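Local coordinates for fructose-bisphosphate aldolase class I (Thermoproteus tenax, PDB 1W8S), which belongs to the DeoC/LacD family of aldolases, whose chain folds as a TIM barrel of parallel strands ringed by helices, at residues 241-244 and 245-249; 230-233 and 234-237; 124-127 and 128-132. The protein carries 2 engineered substitutions. All blocks are in the same frame, centred on the assembly; numbering follows the deposited sequence.

Contacts 3, 2 and 1 follow one another in that order along a TIM-barrel chain. Contact 3 is a local stretch of helix 120-137, which connects strands 108-113 and 141-145. Contact 2 covers the turn from strand 227-230 into the short helix 232-235, beside the bound FBP, and contact 1 lies on helix 240-253, the next helix and the last. The centres of contacts 1 and 2 are about 11 Å apart and the two touch, F243 packing against N233 and R237, and L247 and A244 against V234. Contact 3 sits across the barrel, its centre about 30 Å from contact 2 and 36 Å from contact 1. Contact 2 thus forms part of the ligand pocket and contact 1 packs behind it, while contact 3 faces a neighbouring subunit.

Contact 1. Residues 241-244 and 245-249; sequences LKFA and RALAE
F243 and L247, one turn apart on helix 240-253, make the tightly packed side of this local contact. The leucine lies over one face of the phenyl ring, with CG of L247 4.2 Å above the ring plane of F243 and displaced toward its rim; beyond it, L247 CD1 comes to 3.9 Å from F243 CE2. Their first torsions bring them together: F243 carries CG anti to its N (chi1 -172°) and leans on along the helix, while L247 has CG anti to its carbonyl carbon (chi1 -76°) and tips back. A246 adds its methyl obliquely, CB standing 4.4 Å from F243 CD1. F213 and L214 of helix 210-222 also pack on the ring, and A244, on the same buried side, touches V234, A53 and F55. This last helix of the TIM barrel is thereby held against its neighbours.

The solvent side, where R245 is exposed, is more open and of mixed character. L241 and R245 also stand one turn apart, but here the arginine bends at chi2 and chi3 and lays its guanidinium over the leucine. CD1 of L241 sits 3.8 Å above the centre of the R245 guanidinium plane, and L241 CD2 comes within 3.3 Å of R245 NH2. L241 also touches L49, D52 and A53 of helix 43-53.

Backbone bonds one turn long run beneath both sides, among them R245 N to L241 O at 2.9 Å and A248 N to A244 O at 3.0 Å. The main chain is thus paired within the helix. Apolar carbon packs on the buried side, while on the outer side leucine methyls lie against the flat face of a guanidinium, an arrangement that probably leaves its N-H groups to solvent.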
loop_
_atom_site.group_PDB
_atom_site.type_symbol
_atom_site.label_atom_id
_atom_site.label_comp_id
_atom_site.label_asym_id
_atom_site.label_seq_id
_atom_site.Cartn_x
_atom_site.Cartn_y
_atom_site.Cartn_z
ATOM N N LEU E 241 -40.056 -21.349 -4.939
ATOM C CA LEU E 241 -41.134 -20.366 -4.870
ATOM C C LEU E 241 -42.142 -20.676 -3.765
ATOM O O LEU E 241 -42.507 -19.770 -3.013
ATOM C CB LEU E 241 -41.821 -20.219 -6.209
ATOM C CG LEU E 241 -43.012 -19.260 -6.205
ATOM C CD1 LEU E 241 -42.604 -17.839 -5.818
ATOM C CD2 LEU E 241 -43.676 -19.311 -7.562
ATOM N N LYS E 242 -42.566 -21.936 -3.647
ATOM C CA LYS E 242 -43.483 -22.357 -2.575
ATOM C C LYS E 242 -42.924 -22.001 -1.199
ATOM O O LYS E 242 -43.595 -21.382 -0.383
ATOM C CB LYS E 242 -43.757 -23.867 -2.645
ATOM C CG LYS E 242 -44.830 -24.372 -1.660
ATOM C CD LYS E 242 -45.109 -25.880 -1.808
ATOM C CE LYS E 242 -46.301 -26.313 -0.949
ATOM N NZ LYS E 242 -47.534 -26.568 -1.764
ATOM N N PHE E 243 -41.665 -22.359 -0.973
ATOM C CA PHE E 243 -41.034 -22.089 0.303
ATOM C C PHE E 243 -40.795 -20.602 0.527
ATOM O O PHE E 243 -40.955 -20.106 1.638
ATOM C CB PHE E 243 -39.735 -22.872 0.444
ATOM C CG PHE E 243 -39.141 -22.781 1.806
ATOM C CD1 PHE E 243 -39.896 -23.111 2.930
ATOM C CD2 PHE E 243 -37.847 -22.352 1.980
ATOM C CE1 PHE E 243 -39.353 -23.010 4.187
ATOM C CE2 PHE E 243 -37.302 -22.260 3.237
ATOM C CZ PHE E 243 -38.061 -22.591 4.341
ATOM N N ALA E 244 -40.442 -19.883 -0.530
ATOM C CA ALA E 244 -40.244 -18.430 -0.449
ATOM C C ALA E 244 -41.536 -17.740 0.004
ATOM O O ALA E 244 -41.521 -16.904 0.891
ATOM C CB ALA E 244 -39.783 -17.876 -1.792
ATOM N N ARG E 245 -42.653 -18.139 -0.573
ATOM C CA ARG E 245 -43.956 -17.595 -0.176
ATOM C C ARG E 245 -44.298 -17.948 1.280
ATOM O O ARG E 245 -44.875 -17.138 1.987
ATOM C CB ARG E 245 -45.053 -18.085 -1.119
ATOM C CG ARG E 245 -44.869 -17.617 -2.573
ATOM C CD ARG E 245 -46.148 -17.245 -3.291
ATOM N NE ARG E 245 -46.309 -17.899 -4.593
ATOM C CZ ARG E 245 -46.498 -17.285 -5.778
ATOM N NH1 ARG E 245 -46.522 -15.964 -5.895
ATOM N NH2 ARG E 245 -46.662 -18.018 -6.873
ATOM N N ALA E 246 -43.929 -19.145 1.731
ATOM C CA ALA E 246 -44.102 -19.504 3.144
ATOM C C ALA E 246 -43.293 -18.574 4.059
ATOM O O ALA E 246 -43.758 -18.174 5.107
ATOM C CB ALA E 246 -43.719 -20.957 3.385
ATOM N N LEU E 247 -42.082 -18.218 3.641
ATOM C CA LEU E 247 -41.243 -17.291 4.396
ATOM C C LEU E 247 -41.835 -15.900 4.426
ATOM O O LEU E 247 -41.772 -15.239 5.443
ATOM C CB LEU E 247 -39.840 -17.214 3.779
ATOM C CG LEU E 247 -38.943 -18.409 4.066
ATOM C CD1 LEU E 247 -37.729 -18.428 3.127
ATOM C CD2 LEU E 247 -38.489 -18.385 5.501
ATOM N N ALA E 248 -42.423 -15.469 3.310
ATOM C CA ALA E 248 -43.087 -14.179 3.237
ATOM C C ALA E 248 -44.241 -14.099 4.268
ATOM O O ALA E 248 -44.350 -13.103 4.993
ATOM C CB ALA E 248 -43.617 -13.926 1.806
ATOM N N GLU E 249 -45.066 -15.149 4.363
ATOM C CA GLU E 249 -46.161 -15.128 5.326
ATOM C C GLU E 249 -45.658 -15.134 6.774
ATOM O O GLU E 249 -46.250 -14.482 7.632
ATOM C CB GLU E 249 -47.126 -16.275 5.163
ATOM C CG GLU E 249 -48.158 -16.218 6.306
ATOM C CD GLU E 249 -49.483 -16.819 5.995
ATOM O OE1 GLU E 249 -49.523 -17.719 5.118
ATOM O OE2 GLU E 249 -50.473 -16.385 6.665
#

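Contact 2. Residues 230-233 and 234-237; sequences VGRN and VWQR. With FBP (1,6-di-O-phosphono-beta-D-fructofuranose), chain O.
G231 and W235 meet where the last strand of the TIM barrel turns into helix 232-235, the short helix whose N-terminal end receives a phosphate group. G231 takes the N-cap position. Among the backbone bonds, G231 O accepts both W235 N at 2.9 Å, nearly along the C=O axis, and V234 N, which stands above the carbonyl plane.

The bonds to FBP start from the same turn. G231 N binds FBP O2P, while R232 N and R232 NE both reach FBP O1P, each at 2.9 Å. R232 NH2 holds FBP O3P at 2.8 Å and also spans to FBP O4P on the second phosphate, so that this one nitrogen bridges the two phosphates.

Ring contacts form a third group. W235 CG lies between its backbone N and carbonyl carbon (chi1 51°), which swings the indole back beneath the turn: G231 O is 3.2 Å above the ring plane, displaced toward the rim, and R232 CA makes a CH-pi contact 4.2 Å from the centroid of the six-membered ring of W235. W235 NE1 bonds to A22 O.

Side-chain polar bonds close the turn. Side by side with N233, R237 grips it through two nitrogens, NE to N233 O at 2.7 Å and NH2 to N233 OD1 at 3.0 Å; that OD1 also accepts T207 N, while N233 ND2 bonds to P205 O.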
loop_
_atom_site.group_PDB
_atom_site.type_symbol
_atom_site.label_atom_id
_atom_site.label_comp_id
_atom_site.label_asym_id
_atom_site.label_seq_id
_atom_site.Cartn_x
_atom_site.Cartn_y
_atom_site.Cartn_z
ATOM N N VAL E 230 -31.554 -14.032 2.684
ATOM C CA VAL E 230 -31.544 -15.475 2.484
ATOM C C VAL E 230 -31.230 -15.779 1.015
ATOM O O VAL E 230 -31.765 -15.147 0.113
ATOM C CB VAL E 230 -32.932 -16.094 2.884
ATOM C CG1 VAL E 230 -34.089 -15.476 2.097
ATOM C CG2 VAL E 230 -32.955 -17.620 2.765
ATOM N N GLY E 231 -30.359 -16.761 0.795
ATOM C CA GLY E 231 -30.010 -17.221 -0.525
ATOM C C GLY E 231 -30.283 -18.704 -0.640
ATOM O O GLY E 231 -31.324 -19.099 -1.155
ATOM N N ARG E 232 -29.380 -19.528 -0.118
ATOM C CA ARG E 232 -29.446 -20.976 -0.337
ATOM C C ARG E 232 -30.740 -21.605 0.141
ATOM O O ARG E 232 -31.305 -22.461 -0.536
ATOM C CB ARG E 232 -28.255 -21.674 0.326
ATOM C CG ARG E 232 -26.908 -21.308 -0.332
ATOM C CD ARG E 232 -25.712 -21.755 0.484
ATOM N NE ARG E 232 -25.440 -20.726 1.479
ATOM C CZ ARG E 232 -24.452 -20.759 2.324
ATOM N NH1 ARG E 232 -23.596 -21.763 2.312
ATOM N NH2 ARG E 232 -24.315 -19.770 3.190
ATOM N N ASN E 233 -31.229 -21.191 1.311
ATOM C CA ASN E 233 -32.456 -21.803 1.856
ATOM C C ASN E 233 -33.719 -21.467 1.058
ATOM O O ASN E 233 -34.769 -22.053 1.300
ATOM C CB ASN E 233 -32.644 -21.446 3.327
ATOM C CG ASN E 233 -31.919 -22.385 4.232
ATOM O OD1 ASN E 233 -32.311 -23.557 4.364
ATOM N ND2 ASN E 233 -30.810 -21.927 4.799
ATOM N N VAL E 234 -33.619 -20.538 0.113
ATOM C CA VAL E 234 -34.635 -20.366 -0.910
ATOM C C VAL E 234 -34.197 -21.017 -2.238
ATOM O O VAL E 234 -34.805 -21.978 -2.667
ATOM C CB VAL E 234 -35.038 -18.875 -1.086
ATOM C CG1 VAL E 234 -35.989 -18.685 -2.267
ATOM C CG2 VAL E 234 -35.723 -18.380 0.190
ATOM N N TRP E 235 -33.153 -20.514 -2.894
ATOM C CA TRP E 235 -32.903 -20.951 -4.283
ATOM C C TRP E 235 -32.144 -22.252 -4.476
ATOM O O TRP E 235 -32.072 -22.740 -5.606
ATOM C CB TRP E 235 -32.334 -19.836 -5.163
ATOM C CG TRP E 235 -31.180 -19.127 -4.623
ATOM C CD1 TRP E 235 -31.140 -17.844 -4.177
ATOM C CD2 TRP E 235 -29.855 -19.634 -4.498
ATOM N NE1 TRP E 235 -29.866 -17.521 -3.766
ATOM C CE2 TRP E 235 -29.057 -18.604 -3.961
ATOM C CE3 TRP E 235 -29.253 -20.866 -4.770
ATOM C CZ2 TRP E 235 -27.719 -18.776 -3.674
ATOM C CZ3 TRP E 235 -27.901 -21.008 -4.516
ATOM C CH2 TRP E 235 -27.167 -19.991 -3.961
ATOM N N GLN E 236 -31.615 -22.847 -3.407
ATOM C CA GLN E 236 -31.117 -24.233 -3.514
ATOM C C GLN E 236 -32.238 -25.272 -3.401
ATOM O O GLN E 236 -31.961 -26.469 -3.502
ATOM C CB GLN E 236 -30.048 -24.569 -2.466
ATOM C CG GLN E 236 -28.658 -24.086 -2.800
ATOM C CD GLN E 236 -27.566 -24.757 -1.948
ATOM O OE1 GLN E 236 -27.672 -24.835 -0.721
ATOM N NE2 GLN E 236 -26.512 -25.215 -2.609
ATOM N N ARG E 237 -33.479 -24.828 -3.163
ATOM C CA ARG E 237 -34.639 -25.726 -3.124
ATOM C C ARG E 237 -35.340 -25.805 -4.473
ATOM O O ARG E 237 -35.549 -24.799 -5.123
ATOM C CB ARG E 237 -35.633 -25.270 -2.066
ATOM C CG ARG E 237 -35.007 -25.156 -0.714
ATOM C CD ARG E 237 -35.964 -24.759 0.380
ATOM N NE ARG E 237 -35.294 -24.713 1.687
ATOM C CZ ARG E 237 -34.893 -25.784 2.350
ATOM N NH1 ARG E 237 -35.102 -26.989 1.853
ATOM N NH2 ARG E 237 -34.274 -25.654 3.524
HETATM P P1 FBP O . -27.266 -17.486 2.462
HETATM O O1P FBP O . -27.165 -18.441 1.337
HETATM O O2P FBP O . -28.689 -17.335 3.080
HETATM O O3P FBP O . -26.315 -17.800 3.621
HETATM O O1 FBP O . -26.879 -16.058 1.867
HETATM C C1 FBP O . -26.753 -14.930 2.706
HETATM C C2 FBP O . -25.276 -14.518 2.773
HETATM O O2 FBP O . -25.114 -13.412 3.689
HETATM C C3 FBP O . -24.669 -14.140 1.415
HETATM O O3 FBP O . -24.993 -12.837 0.956
HETATM C C4 FBP O . -23.181 -14.326 1.707
HETATM O O4 FBP O . -22.365 -14.544 0.569
HETATM C C5 FBP O . -23.200 -15.575 2.576
HETATM O O5 FBP O . -24.458 -15.579 3.272
HETATM C C6 FBP O . -22.024 -15.571 3.545
HETATM O O6 FBP O . -22.131 -16.694 4.402
HETATM P P2 FBP O . -20.927 -17.767 4.529
HETATM O O4P FBP O . -21.577 -19.120 4.695
HETATM O O5P FBP O . -20.005 -17.651 3.314
HETATM O O6P FBP O . -20.159 -17.559 5.847
#

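Contact 3. Residues 124-127 and 128-132; sequences FEEL and ARIKR
E125 and R129 run side by side, pointing the same way, on the helix of the beta-alpha-beta unit formed by strand 108-113, helix 120-137 and strand 141-145. Their carboxylate and guanidinium planes are nearly perpendicular, 83° apart, and OE2 of E125 lies at the edge of the guanidinium, in its plane. The resulting salt bridge is straight but long, R129 NH1 to E125 OE2 measuring 3.5 Å, and its hydrogen bond is weak. A bend at chi3 (-76°) folds the arginine back along the helix, so that one guanidinium face covers E125 O and E126 CA.

E126 and I130 instead cross at a slant, with E126 CG 3.8 Å from I130 CD1; E126 OE1 is hydrogen-bonded to Y111 OH and A94 N. L127 and I130 turn their apolar branches to the barrel, touching Y111 and L141. K131 bends at chi2 and carries its NZ to a hydrogen bond with G172 O and a salt bridge with E66 of the second subunit. At its base, K131 N donates to L127 O at 2.7 Å, while K131 CB lies 3.3 Å from the same oxygen.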
loop_
_atom_site.group_PDB
_atom_site.type_symbol
_atom_site.label_atom_id
_atom_site.label_comp_id
_atom_site.label_asym_id
_atom_site.label_seq_id
_atom_site.Cartn_x
_atom_site.Cartn_y
_atom_site.Cartn_z
ATOM N N PHE E 124 -11.629 -2.128 7.234
ATOM C CA PHE E 124 -12.071 -0.924 7.940
ATOM C C PHE E 124 -11.624 0.338 7.172
ATOM O O PHE E 124 -12.393 1.284 7.004
ATOM C CB PHE E 124 -11.519 -0.885 9.364
ATOM C CG PHE E 124 -12.104 -1.937 10.303
ATOM C CD1 PHE E 124 -13.085 -2.843 9.902
ATOM C CD2 PHE E 124 -11.672 -1.982 11.614
ATOM C CE1 PHE E 124 -13.587 -3.793 10.797
ATOM C CE2 PHE E 124 -12.191 -2.899 12.505
ATOM C CZ PHE E 124 -13.141 -3.815 12.089
ATOM N N GLU E 125 -10.397 0.349 6.668
ATOM C CA GLU E 125 -9.919 1.461 5.856
ATOM C C GLU E 125 -10.781 1.740 4.599
ATOM O O GLU E 125 -11.179 2.895 4.309
ATOM C CB GLU E 125 -8.452 1.211 5.493
ATOM C CG GLU E 125 -7.859 2.208 4.539
ATOM C CD GLU E 125 -6.369 1.985 4.284
ATOM O OE1 GLU E 125 -5.719 1.150 4.982
ATOM O OE2 GLU E 125 -5.867 2.685 3.367
ATOM N N GLU E 126 -11.073 0.689 3.844
ATOM C CA GLU E 126 -11.906 0.811 2.662
ATOM C C GLU E 126 -13.346 1.165 2.995
ATOM O O GLU E 126 -13.966 2.055 2.361
ATOM C CB GLU E 126 -11.853 -0.465 1.855
ATOM C CG GLU E 126 -12.564 -0.352 0.531
ATOM C CD GLU E 126 -12.117 -1.465 -0.386
ATOM O OE1 GLU E 126 -12.468 -2.625 -0.068
ATOM O OE2 GLU E 126 -11.402 -1.190 -1.380
ATOM N N LEU E 127 -13.892 0.522 4.017
ATOM C CA LEU E 127 -15.231 0.832 4.446
ATOM C C LEU E 127 -15.389 2.314 4.764
ATOM O O LEU E 127 -16.432 2.899 4.509
ATOM C CB LEU E 127 -15.606 -0.018 5.650
ATOM C CG LEU E 127 -17.030 0.111 6.160
ATOM C CD1 LEU E 127 -18.010 -0.110 5.014
ATOM C CD2 LEU E 127 -17.282 -0.863 7.277
ATOM N N ALA E 128 -14.360 2.934 5.306
ATOM C CA ALA E 128 -14.419 4.356 5.618
ATOM C C ALA E 128 -14.696 5.174 4.374
ATOM O O ALA E 128 -15.457 6.130 4.426
ATOM C CB ALA E 128 -13.139 4.835 6.226
ATOM N N ARG E 129 -14.080 4.783 3.273
ATOM C CA ARG E 129 -14.287 5.496 2.022
ATOM C C ARG E 129 -15.667 5.197 1.444
ATOM O O ARG E 129 -16.334 6.086 0.872
ATOM C CB ARG E 129 -13.183 5.140 1.011
ATOM C CG ARG E 129 -11.764 5.575 1.470
ATOM C CD ARG E 129 -10.700 5.487 0.353
ATOM N NE ARG E 129 -10.288 4.101 0.121
ATOM C CZ ARG E 129 -9.289 3.465 0.746
ATOM N NH1 ARG E 129 -8.555 4.082 1.669
ATOM N NH2 ARG E 129 -9.023 2.182 0.447
ATOM N N ILE E 130 -16.101 3.955 1.576
ATOM C CA ILE E 130 -17.389 3.541 1.071
ATOM C C ILE E 130 -18.531 4.216 1.877
ATOM O O ILE E 130 -19.486 4.745 1.300
ATOM C CB ILE E 130 -17.478 2.041 1.095
ATOM C CG1 ILE E 130 -16.623 1.446 -0.048
ATOM C CG2 ILE E 130 -18.918 1.593 1.050
ATOM C CD1 ILE E 130 -16.333 0.082 0.215
ATOM N N LYS E 131 -18.396 4.251 3.194
ATOM C CA LYS E 131 -19.329 4.973 4.067
ATOM C C LYS E 131 -19.463 6.473 3.694
ATOM O O LYS E 131 -20.570 6.981 3.513
ATOM C CB LYS E 131 -18.893 4.820 5.529
ATOM C CG LYS E 131 -19.679 5.655 6.561
ATOM C CD LYS E 131 -21.166 5.420 6.546
ATOM C CE LYS E 131 -21.864 6.263 7.658
ATOM N NZ LYS E 131 -23.367 6.059 7.753
ATOM N N ARG E 132 -18.347 7.151 3.494
ATOM C CA ARG E 132 -18.367 8.567 3.093
ATOM C C ARG E 132 -19.101 8.733 1.733
ATOM O O ARG E 132 -19.862 9.676 1.545
ATOM C CB ARG E 132 -16.937 9.078 2.978
ATOM C CG ARG E 132 -16.773 10.541 2.622
ATOM C CD ARG E 132 -15.303 10.946 2.675
ATOM N NE ARG E 132 -15.147 12.356 3.013
ATOM C CZ ARG E 132 -13.977 12.924 3.355
ATOM N NH1 ARG E 132 -12.850 12.219 3.365
ATOM N NH2 ARG E 132 -13.936 14.206 3.631
#